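Tannase (Fusobacterium nucleatum subsp. nucleatum ATCC 25586, PDB 6YQ4) is a tannase, a hydrolase active against gallotannins that probably cleaves their galloyl ester bonds. Local coordinates at residues G255-D260 and M350-A355; I262-K267 and T380-D385; L359-G364 and S376-K381. All coordinates share one frame; numbering follows the deposited sequence.

Overall arrangement
All three contacts lie on the same side of the chain's centre, within the long excursion between strands 202-206 and 435-439 of the central sheet, and far from the magnesium site. Interaction 1 is buried and purely apolar. Interaction 2, about 12 Å away between centres, also uses helix 259-279 but lies at the surface, where an aromatic ring meets aliphatic carbons. Interaction 3 is partly buried and joins two loop segments through a hydrogen bond. Its loop runs into the helix of interaction 2 at Thr380 and Lys381, though different residues do the touching: Ser376 and His378 in one, Phe382 in the other. Pro354 of interaction 1 packs against both others, meeting Ile264 and Leu359.

Interaction 1: residues G255-D260 and M350-A355; sequences GNLTND and MKSPPA
Leu257 and Pro353 reach toward each other tip to tip, with Ser352 closing in beside them. The leucine carries the larger share of the buried surface. Its CD2 methyl comes to 3.7 Å from Pro353 CD, the ring carbon bonded to the proline nitrogen, while the other branch, Leu257 CD1, stands 4.1 Å from the same Pro353 CD. The fork of the leucine is therefore set against one corner of the pyrrolidine ring. Leu257 CG lies beside its own backbone N and anti to the carbonyl carbon (chi1 -70°), which turns the branch point toward the proline segment. Ser352 adds a flank: its CB is 4.1 Å from Leu257 CD2, and the hydroxyl OG is equally far from that methyl. That hydroxyl is a polar atom at the edge of an apolar contact, and its hydrogen bond goes elsewhere, to Arg231, whose NH1 also binds Met350 O.

In fold terms, Leu257 occupies the short link between strand 252-256, one of the two strands of a small antiparallel sheet, paired with strand 228-232, and helix 259-279. Both belong to the chain inserted between two neighbouring parallel strands of the alpha/beta-hydrolase sheet, a position consistent with a lid. The helix begins with Thr258 as N-cap: its side chain caps a backbone N just beyond Asp260, and Glu261 returns a bond to Thr258 N, the reciprocal arrangement of a capping box.

On the other segment a cis peptide joins Pro353 to Pro354 and bends the chain sharply. Pro353 then rests on Ser265 of helix 259-279 and on Glu220 of helix 212-223, whereas Pro354 packs on Leu268 and Asp216 of the same two helices.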
loop_
_atom_site.group_PDB
_atom_site.type_symbol
_atom_site.label_atom_id
_atom_site.label_comp_id
_atom_site.label_asym_id
_atom_site.label_seq_id
_atom_site.Cartn_x
_atom_site.Cartn_y
_atom_site.Cartn_z
ATOM N N GLY A 255 5.716 -10.194 -24.774
ATOM C CA GLY A 255 5.995 -11.489 -25.349
ATOM C C GLY A 255 4.898 -12.456 -24.966
ATOM O O GLY A 255 3.819 -12.047 -24.546
ATOM N N ASN A 256 5.198 -13.745 -25.101
ATOM C CA ASN A 256 4.273 -14.830 -24.813
ATOM C C ASN A 256 4.861 -15.757 -23.756
ATOM O O ASN A 256 6.037 -16.124 -23.825
ATOM C CB ASN A 256 3.963 -15.621 -26.086
ATOM C CG ASN A 256 3.297 -14.771 -27.148
ATOM O OD1 ASN A 256 3.821 -14.604 -28.247
ATOM N ND2 ASN A 256 2.127 -14.234 -26.826
ATOM N N LEU A 257 4.032 -16.149 -22.793
ATOM C CA LEU A 257 4.460 -17.074 -21.749
ATOM C C LEU A 257 5.034 -18.361 -22.339
ATOM O O LEU A 257 4.456 -18.956 -23.252
ATOM C CB LEU A 257 3.281 -17.411 -20.831
ATOM C CG LEU A 257 2.692 -16.375 -19.866
ATOM C CD1 LEU A 257 1.716 -17.044 -18.850
ATOM C CD2 LEU A 257 3.798 -15.628 -19.148
ATOM N N THR A 258 6.168 -18.799 -21.799
ATOM C CA THR A 258 6.723 -20.073 -22.218
ATOM C C THR A 258 5.847 -21.214 -21.711
ATOM O O THR A 258 4.941 -21.028 -20.893
ATOM C CB THR A 258 8.143 -20.243 -21.697
ATOM O OG1 THR A 258 8.102 -20.302 -20.267
ATOM C CG2 THR A 258 8.992 -19.075 -22.135
ATOM N N ASN A 259 6.136 -22.422 -22.202
ATOM C CA ASN A 259 5.335 -23.570 -21.796
ATOM C C ASN A 259 5.483 -23.861 -20.308
ATOM O O ASN A 259 4.509 -24.244 -19.650
ATOM C CB ASN A 259 5.708 -24.786 -22.625
ATOM C CG ASN A 259 4.817 -24.937 -23.827
ATOM O OD1 ASN A 259 3.651 -24.531 -23.802
ATOM N ND2 ASN A 259 5.345 -25.533 -24.881
ATOM N N ASP A 260 6.690 -23.681 -19.761
ATOM C CA ASP A 260 6.883 -23.884 -18.330
ATOM C C ASP A 260 6.151 -22.827 -17.532
ATOM O O ASP A 260 5.588 -23.117 -16.467
ATOM C CB ASP A 260 8.372 -23.866 -17.980
ATOM C CG ASP A 260 9.007 -25.232 -18.089
ATOM O OD1 ASP A 260 8.313 -26.242 -17.825
ATOM O OD2 ASP A 260 10.209 -25.290 -18.436
ATOM N N MET A 350 0.027 -8.481 -17.177
ATOM C CA MET A 350 1.205 -7.680 -16.865
ATOM C C MET A 350 2.378 -8.529 -16.372
ATOM O O MET A 350 3.363 -8.719 -17.082
ATOM C CB MET A 350 0.864 -6.638 -15.819
ATOM C CG MET A 350 1.844 -5.509 -15.794
ATOM S SD MET A 350 1.708 -4.515 -14.323
ATOM C CE MET A 350 3.436 -4.324 -13.858
ATOM N N LYS A 351 2.301 -9.020 -15.146
ATOM C CA LYS A 351 3.407 -9.781 -14.599
ATOM C C LYS A 351 3.334 -11.230 -15.069
ATOM O O LYS A 351 2.269 -11.745 -15.411
ATOM C CB LYS A 351 3.393 -9.702 -13.070
ATOM C CG LYS A 351 3.388 -8.276 -12.545
ATOM C CD LYS A 351 3.829 -8.187 -11.100
ATOM C CE LYS A 351 3.946 -6.734 -10.688
ATOM N NZ LYS A 351 3.974 -6.558 -9.190
ATOM N N SER A 352 4.498 -11.886 -15.098
ATOM C CA SER A 352 4.634 -13.283 -15.469
ATOM C C SER A 352 4.745 -14.167 -14.229
ATOM O O SER A 352 5.317 -13.753 -13.219
ATOM C CB SER A 352 5.864 -13.488 -16.357
ATOM O OG SER A 352 5.859 -12.541 -17.403
ATOM N N PRO A 353 4.249 -15.400 -14.300
ATOM C CA PRO A 353 4.155 -16.241 -13.101
ATOM C C PRO A 353 5.483 -16.896 -12.766
ATOM O O PRO A 353 6.163 -17.424 -13.656
ATOM C CB PRO A 353 3.111 -17.296 -13.505
ATOM C CG PRO A 353 3.323 -17.457 -14.983
ATOM C CD PRO A 353 3.831 -16.127 -15.516
ATOM N N PRO A 354 5.858 -16.960 -11.476
ATOM C CA PRO A 354 5.124 -16.397 -10.330
ATOM C C PRO A 354 5.375 -14.895 -10.162
ATOM O O PRO A 354 6.510 -14.465 -10.047
ATOM C CB PRO A 354 5.673 -17.187 -9.120
ATOM C CG PRO A 354 6.406 -18.365 -9.716
ATOM C CD PRO A 354 6.907 -17.903 -11.047
ATOM N N ALA A 355 4.294 -14.122 -10.109
ATOM C CA ALA A 355 4.374 -12.670 -10.238
ATOM C C ALA A 355 5.150 -11.993 -9.101
ATOM O O ALA A 355 5.727 -10.922 -9.311
ATOM C CB ALA A 355 2.952 -12.098 -10.320
#

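Interaction 2: residues I262-K267 and T380-D385; sequences INISNK and TKFSFD
The backbones that carry Ile264 and Lys267 on one side and Phe382 on the other are both helical, and they approach most closely at Lys267 CA and Phe382 CA, 9.5 Å apart. At that spacing the gap is bridged by side chains alone. Phe382 does most of the work: with CG anti to its backbone N (chi1 173°), the ring extends from the first turn of its helix toward the facing one. There Ile264 CG2 lies obliquely to the ring and touches two of its atoms, Phe382 CE2 and CZ, each at 3.9 Å. Lys267 meets the other flank, its CG sitting near the ring plane, 3.9 Å from Phe382 CE1. Only the root of the lysine takes part; bends at chi2 and chi3 lead its ammonium end away, so what the lysine brings to the ring edge is aliphatic carbon.

The turn bearing Phe382 is itself well secured. Thr380 is the N-cap residue, its OG1 accepting a nearly straight bond of 3.2 Å from Ser383 N, and Lys381 NZ reaches one turn on to the syn lone pair of Asp385 OD2 at 2.6 Å, an i to i+4 salt bridge.

Helix 212-223 lies against both segments: Glu220 bonds Ser265 OG of helix 259-279, while Glu213 and Asp216 touch Thr380 at the start of helix 381-394.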
loop_
_atom_site.group_PDB
_atom_site.type_symbol
_atom_site.label_atom_id
_atom_site.label_comp_id
_atom_site.label_asym_id
_atom_site.label_seq_id
_atom_site.Cartn_x
_atom_site.Cartn_y
_atom_site.Cartn_z
ATOM N N ILE A 262 3.400 -21.524 -18.342
ATOM C CA ILE A 262 1.984 -21.873 -18.350
ATOM C C ILE A 262 1.703 -22.992 -17.354
ATOM O O ILE A 262 0.699 -22.952 -16.624
ATOM C CB ILE A 262 1.536 -22.244 -19.774
ATOM C CG1 ILE A 262 1.412 -20.981 -20.627
ATOM C CG2 ILE A 262 0.228 -23.064 -19.747
ATOM C CD1 ILE A 262 1.214 -21.287 -22.085
ATOM N N ASN A 263 2.599 -23.988 -17.270
ATOM C CA ASN A 263 2.382 -25.026 -16.266
ATOM C C ASN A 263 2.456 -24.457 -14.847
ATOM O O ASN A 263 1.675 -24.860 -13.972
ATOM C CB ASN A 263 3.368 -26.189 -16.440
ATOM C CG ASN A 263 3.060 -27.353 -15.486
ATOM O OD1 ASN A 263 1.926 -27.855 -15.442
ATOM N ND2 ASN A 263 4.066 -27.787 -14.729
ATOM N N ILE A 264 3.365 -23.507 -14.605
ATOM C CA ILE A 264 3.452 -22.886 -13.284
ATOM C C ILE A 264 2.168 -22.126 -12.966
ATOM O O ILE A 264 1.642 -22.197 -11.850
ATOM C CB ILE A 264 4.692 -21.971 -13.210
ATOM C CG1 ILE A 264 5.973 -22.803 -13.175
ATOM C CG2 ILE A 264 4.629 -21.056 -12.013
ATOM C CD1 ILE A 264 7.183 -22.029 -13.632
ATOM N N SER A 265 1.637 -21.401 -13.947
ATOM C CA SER A 265 0.399 -20.682 -13.730
ATOM C C SER A 265 -0.769 -21.651 -13.513
ATOM O O SER A 265 -1.611 -21.418 -12.645
ATOM C CB SER A 265 0.151 -19.734 -14.901
ATOM O OG SER A 265 -1.233 -19.517 -15.117
ATOM N N ASN A 266 -0.816 -22.760 -14.252
ATOM C CA ASN A 266 -1.806 -23.799 -13.960
ATOM C C ASN A 266 -1.727 -24.241 -12.498
ATOM O O ASN A 266 -2.743 -24.287 -11.792
ATOM C CB ASN A 266 -1.613 -25.006 -14.886
ATOM C CG ASN A 266 -1.962 -24.698 -16.338
ATOM O OD1 ASN A 266 -2.503 -23.637 -16.647
ATOM N ND2 ASN A 266 -1.671 -25.630 -17.229
ATOM N N LYS A 267 -0.519 -24.553 -12.023
ATOM C CA LYS A 267 -0.370 -25.069 -10.667
ATOM C C LYS A 267 -0.696 -24.004 -9.629
ATOM O O LYS A 267 -1.365 -24.295 -8.630
ATOM C CB LYS A 267 1.046 -25.615 -10.477
ATOM C CG LYS A 267 1.287 -26.512 -9.252
ATOM C CD LYS A 267 0.279 -27.660 -9.098
ATOM C CE LYS A 267 0.585 -28.849 -9.999
ATOM N NZ LYS A 267 -0.560 -29.818 -10.008
ATOM N N THR A 380 7.530 -17.986 -0.333
ATOM C CA THR A 380 6.435 -18.911 -0.517
ATOM C C THR A 380 7.029 -20.303 -0.529
ATOM O O THR A 380 8.165 -20.505 -0.961
ATOM C CB THR A 380 5.650 -18.665 -1.823
ATOM O OG1 THR A 380 6.488 -18.946 -2.964
ATOM C CG2 THR A 380 5.175 -17.225 -1.888
ATOM N N LYS A 381 6.257 -21.253 -0.019
ATOM C CA LYS A 381 6.647 -22.645 -0.145
ATOM C C LYS A 381 6.764 -23.050 -1.608
ATOM O O LYS A 381 7.563 -23.930 -1.947
ATOM C CB LYS A 381 5.624 -23.518 0.590
ATOM C CG LYS A 381 5.889 -25.002 0.533
ATOM C CD LYS A 381 4.619 -25.796 0.783
ATOM C CE LYS A 381 4.922 -27.262 0.696
ATOM N NZ LYS A 381 6.287 -27.496 1.248
ATOM N N PHE A 382 5.984 -22.419 -2.487
ATOM C CA PHE A 382 5.875 -22.908 -3.859
ATOM C C PHE A 382 7.177 -22.676 -4.640
ATOM O O PHE A 382 7.733 -23.605 -5.235
ATOM C CB PHE A 382 4.680 -22.244 -4.559
ATOM C CG PHE A 382 4.598 -22.558 -6.021
ATOM C CD1 PHE A 382 3.939 -23.698 -6.457
ATOM C CD2 PHE A 382 5.225 -21.743 -6.964
ATOM C CE1 PHE A 382 3.900 -24.027 -7.814
ATOM C CE2 PHE A 382 5.206 -22.058 -8.327
ATOM C CZ PHE A 382 4.540 -23.197 -8.754
ATOM N N SER A 383 7.657 -21.436 -4.663
ATOM C CA SER A 383 8.883 -21.114 -5.374
ATOM C C SER A 383 10.093 -21.731 -4.693
ATOM O O SER A 383 11.023 -22.183 -5.373
ATOM C CB SER A 383 9.028 -19.600 -5.480
ATOM O OG SER A 383 7.857 -19.047 -6.066
ATOM N N PHE A 384 10.098 -21.778 -3.359
ATOM C CA PHE A 384 11.225 -22.389 -2.665
ATOM C C PHE A 384 11.343 -23.868 -3.016
ATOM O O PHE A 384 12.423 -24.341 -3.397
ATOM C CB PHE A 384 11.092 -22.189 -1.153
ATOM C CG PHE A 384 12.124 -22.940 -0.346
ATOM C CD1 PHE A 384 13.379 -22.393 -0.113
ATOM C CD2 PHE A 384 11.844 -24.204 0.175
ATOM C CE1 PHE A 384 14.346 -23.090 0.623
ATOM C CE2 PHE A 384 12.809 -24.910 0.910
ATOM C CZ PHE A 384 14.068 -24.345 1.130
ATOM N N ASP A 385 10.230 -24.612 -2.918
ATOM C CA ASP A 385 10.269 -26.058 -3.161
ATOM C C ASP A 385 10.689 -26.381 -4.587
ATOM O O ASP A 385 11.359 -27.393 -4.824
ATOM C CB ASP A 385 8.906 -26.713 -2.886
ATOM C CG ASP A 385 8.572 -26.830 -1.399
ATOM O OD1 ASP A 385 9.363 -26.402 -0.537
ATOM O OD2 ASP A 385 7.488 -27.363 -1.089
#

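Interaction 3: residues L359-G364 and S376-K381; sequences LDASSG and SKHFTK
Ala361 and Ser376 face each other from two loop segments, and the serine hydroxyl makes the single hydrogen bond between them. Ser376 OG donates to Ala361 O over 2.9 Å, arriving in the carbonyl plane on a lone pair, with a C=O...donor angle of 142°. A first torsion of 55° tucks OG between the serine's own backbone N and carbonyl carbon, and from there it also lies 3.5 Å from Ala361 CB. The alanine adopts a left-handed backbone conformation, and its methyl points to the opposing loop.

His378 is turned differently. Its ring presents an edge to Leu359 O, which lies in the ring plane 4.0 Å from His378 CE1, whereas Ala361 CB approaches that carbon obliquely at 4.2 Å. The ring's polar grip is elsewhere: ND1 is hydrogen-bonded to Asp357, whose carboxylate also binds Phe379 N and Thr380 OG1.

The two segments bracket helix 364-368, so this is the closure of a short helix-containing loop. Ser363 is the N-cap of that helix, bonding Asn366 N, and Asn366 ND2 in turn binds Lys377 O.

One directed bond fixes Ser376 on Ala361, while the histidine adds only loose contact across these segments; the neighbouring Asp357 carboxylate would be expected to polarise the imidazole and perhaps raise its basicity.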
loop_
_atom_site.group_PDB
_atom_site.type_symbol
_atom_site.label_atom_id
_atom_site.label_comp_id
_atom_site.label_asym_id
_atom_site.label_seq_id
_atom_site.Cartn_x
_atom_site.Cartn_y
_atom_site.Cartn_z
ATOM N N LEU A 359 11.116 -17.515 -9.485
ATOM C CA LEU A 359 11.954 -18.702 -9.317
ATOM C C LEU A 359 13.447 -18.384 -9.233
ATOM O O LEU A 359 14.205 -19.182 -8.674
ATOM C CB LEU A 359 11.711 -19.689 -10.459
ATOM C CG LEU A 359 10.352 -20.375 -10.437
ATOM C CD1 LEU A 359 10.366 -21.572 -11.339
ATOM C CD2 LEU A 359 9.972 -20.764 -9.025
ATOM N N ASP A 360 13.896 -17.262 -9.791
ATOM C CA ASP A 360 15.281 -16.828 -9.644
ATOM C C ASP A 360 15.446 -15.759 -8.560
ATOM O O ASP A 360 16.510 -15.136 -8.480
ATOM C CB ASP A 360 15.821 -16.316 -10.982
ATOM C CG ASP A 360 15.147 -15.031 -11.435
ATOM O OD1 ASP A 360 14.011 -14.764 -10.993
ATOM O OD2 ASP A 360 15.746 -14.296 -12.249
ATOM N N ALA A 361 14.401 -15.515 -7.755
ATOM C CA ALA A 361 14.456 -14.617 -6.592
ATOM C C ALA A 361 14.765 -13.174 -6.982
ATOM O O ALA A 361 15.420 -12.451 -6.240
ATOM C CB ALA A 361 15.470 -15.109 -5.548
ATOM N N SER A 362 14.273 -12.721 -8.129
ATOM C CA SER A 362 14.691 -11.448 -8.699
ATOM C C SER A 362 13.628 -10.365 -8.627
ATOM O O SER A 362 13.901 -9.229 -9.027
ATOM C CB SER A 362 15.078 -11.645 -10.168
ATOM O OG SER A 362 13.912 -11.992 -10.909
ATOM N N SER A 363 12.423 -10.683 -8.172
ATOM C CA SER A 363 11.421 -9.650 -8.053
ATOM C C SER A 363 11.839 -8.659 -6.975
ATOM O O SER A 363 12.716 -8.935 -6.145
ATOM C CB SER A 363 10.049 -10.254 -7.731
ATOM O OG SER A 363 9.801 -10.240 -6.339
ATOM N N GLY A 364 11.205 -7.487 -7.006
ATOM C CA GLY A 364 11.433 -6.520 -5.955
ATOM C C GLY A 364 11.010 -7.044 -4.598
ATOM O O GLY A 364 11.611 -6.694 -3.574
ATOM N N SER A 376 18.273 -11.195 -1.733
ATOM C CA SER A 376 16.891 -11.611 -1.942
ATOM C C SER A 376 16.688 -12.990 -1.339
ATOM O O SER A 376 17.647 -13.704 -1.040
ATOM C CB SER A 376 16.495 -11.678 -3.416
ATOM O OG SER A 376 17.384 -12.526 -4.134
ATOM N N LYS A 377 15.414 -13.346 -1.153
ATOM C CA LYS A 377 15.028 -14.651 -0.637
ATOM C C LYS A 377 13.667 -15.006 -1.214
ATOM O O LYS A 377 12.987 -14.172 -1.822
ATOM C CB LYS A 377 14.965 -14.692 0.897
ATOM C CG LYS A 377 16.265 -14.378 1.625
ATOM C CD LYS A 377 16.290 -14.988 3.007
ATOM C CE LYS A 377 17.296 -14.314 3.933
ATOM N NZ LYS A 377 17.285 -14.897 5.311
ATOM N N HIS A 378 13.288 -16.269 -1.033
ATOM C CA HIS A 378 11.919 -16.692 -1.259
ATOM C C HIS A 378 11.066 -16.371 -0.046
ATOM O O HIS A 378 11.573 -16.095 1.043
ATOM C CB HIS A 378 11.851 -18.186 -1.554
ATOM C CG HIS A 378 12.634 -18.576 -2.761
ATOM N ND1 HIS A 378 12.322 -18.111 -4.019
ATOM C CD2 HIS A 378 13.751 -19.331 -2.897
ATOM C CE1 HIS A 378 13.204 -18.581 -4.887
ATOM N NE2 HIS A 378 14.079 -19.328 -4.233
ATOM N N PHE A 379 9.750 -16.404 -0.260
ATOM C CA PHE A 379 8.799 -16.236 0.833
ATOM C C PHE A 379 7.545 -17.082 0.636
ATOM O O PHE A 379 6.571 -16.904 1.382
ATOM C CB PHE A 379 8.403 -14.761 1.006
ATOM C CG PHE A 379 8.173 -14.031 -0.280
ATOM C CD1 PHE A 379 6.880 -13.796 -0.738
ATOM C CD2 PHE A 379 9.255 -13.567 -1.034
ATOM C CE1 PHE A 379 6.658 -13.100 -1.938
ATOM C CE2 PHE A 379 9.060 -12.875 -2.225
ATOM C CZ PHE A 379 7.755 -12.640 -2.683
ATOM N N THR A 380 7.530 -17.986 -0.333
ATOM C CA THR A 380 6.435 -18.911 -0.517
ATOM C C THR A 380 7.029 -20.303 -0.529
ATOM O O THR A 380 8.165 -20.505 -0.961
ATOM C CB THR A 380 5.650 -18.665 -1.823
ATOM O OG1 THR A 380 6.488 -18.946 -2.964
ATOM C CG2 THR A 380 5.175 -17.225 -1.888
ATOM N N LYS A 381 6.257 -21.253 -0.019
ATOM C CA LYS A 381 6.647 -22.645 -0.145
ATOM C C LYS A 381 6.764 -23.050 -1.608
ATOM O O LYS A 381 7.563 -23.930 -1.947
ATOM C CB LYS A 381 5.624 -23.518 0.590
ATOM C CG LYS A 381 5.889 -25.002 0.533
ATOM C CD LYS A 381 4.619 -25.796 0.783
ATOM C CE LYS A 381 4.922 -27.262 0.696
ATOM N NZ LYS A 381 6.287 -27.496 1.248
#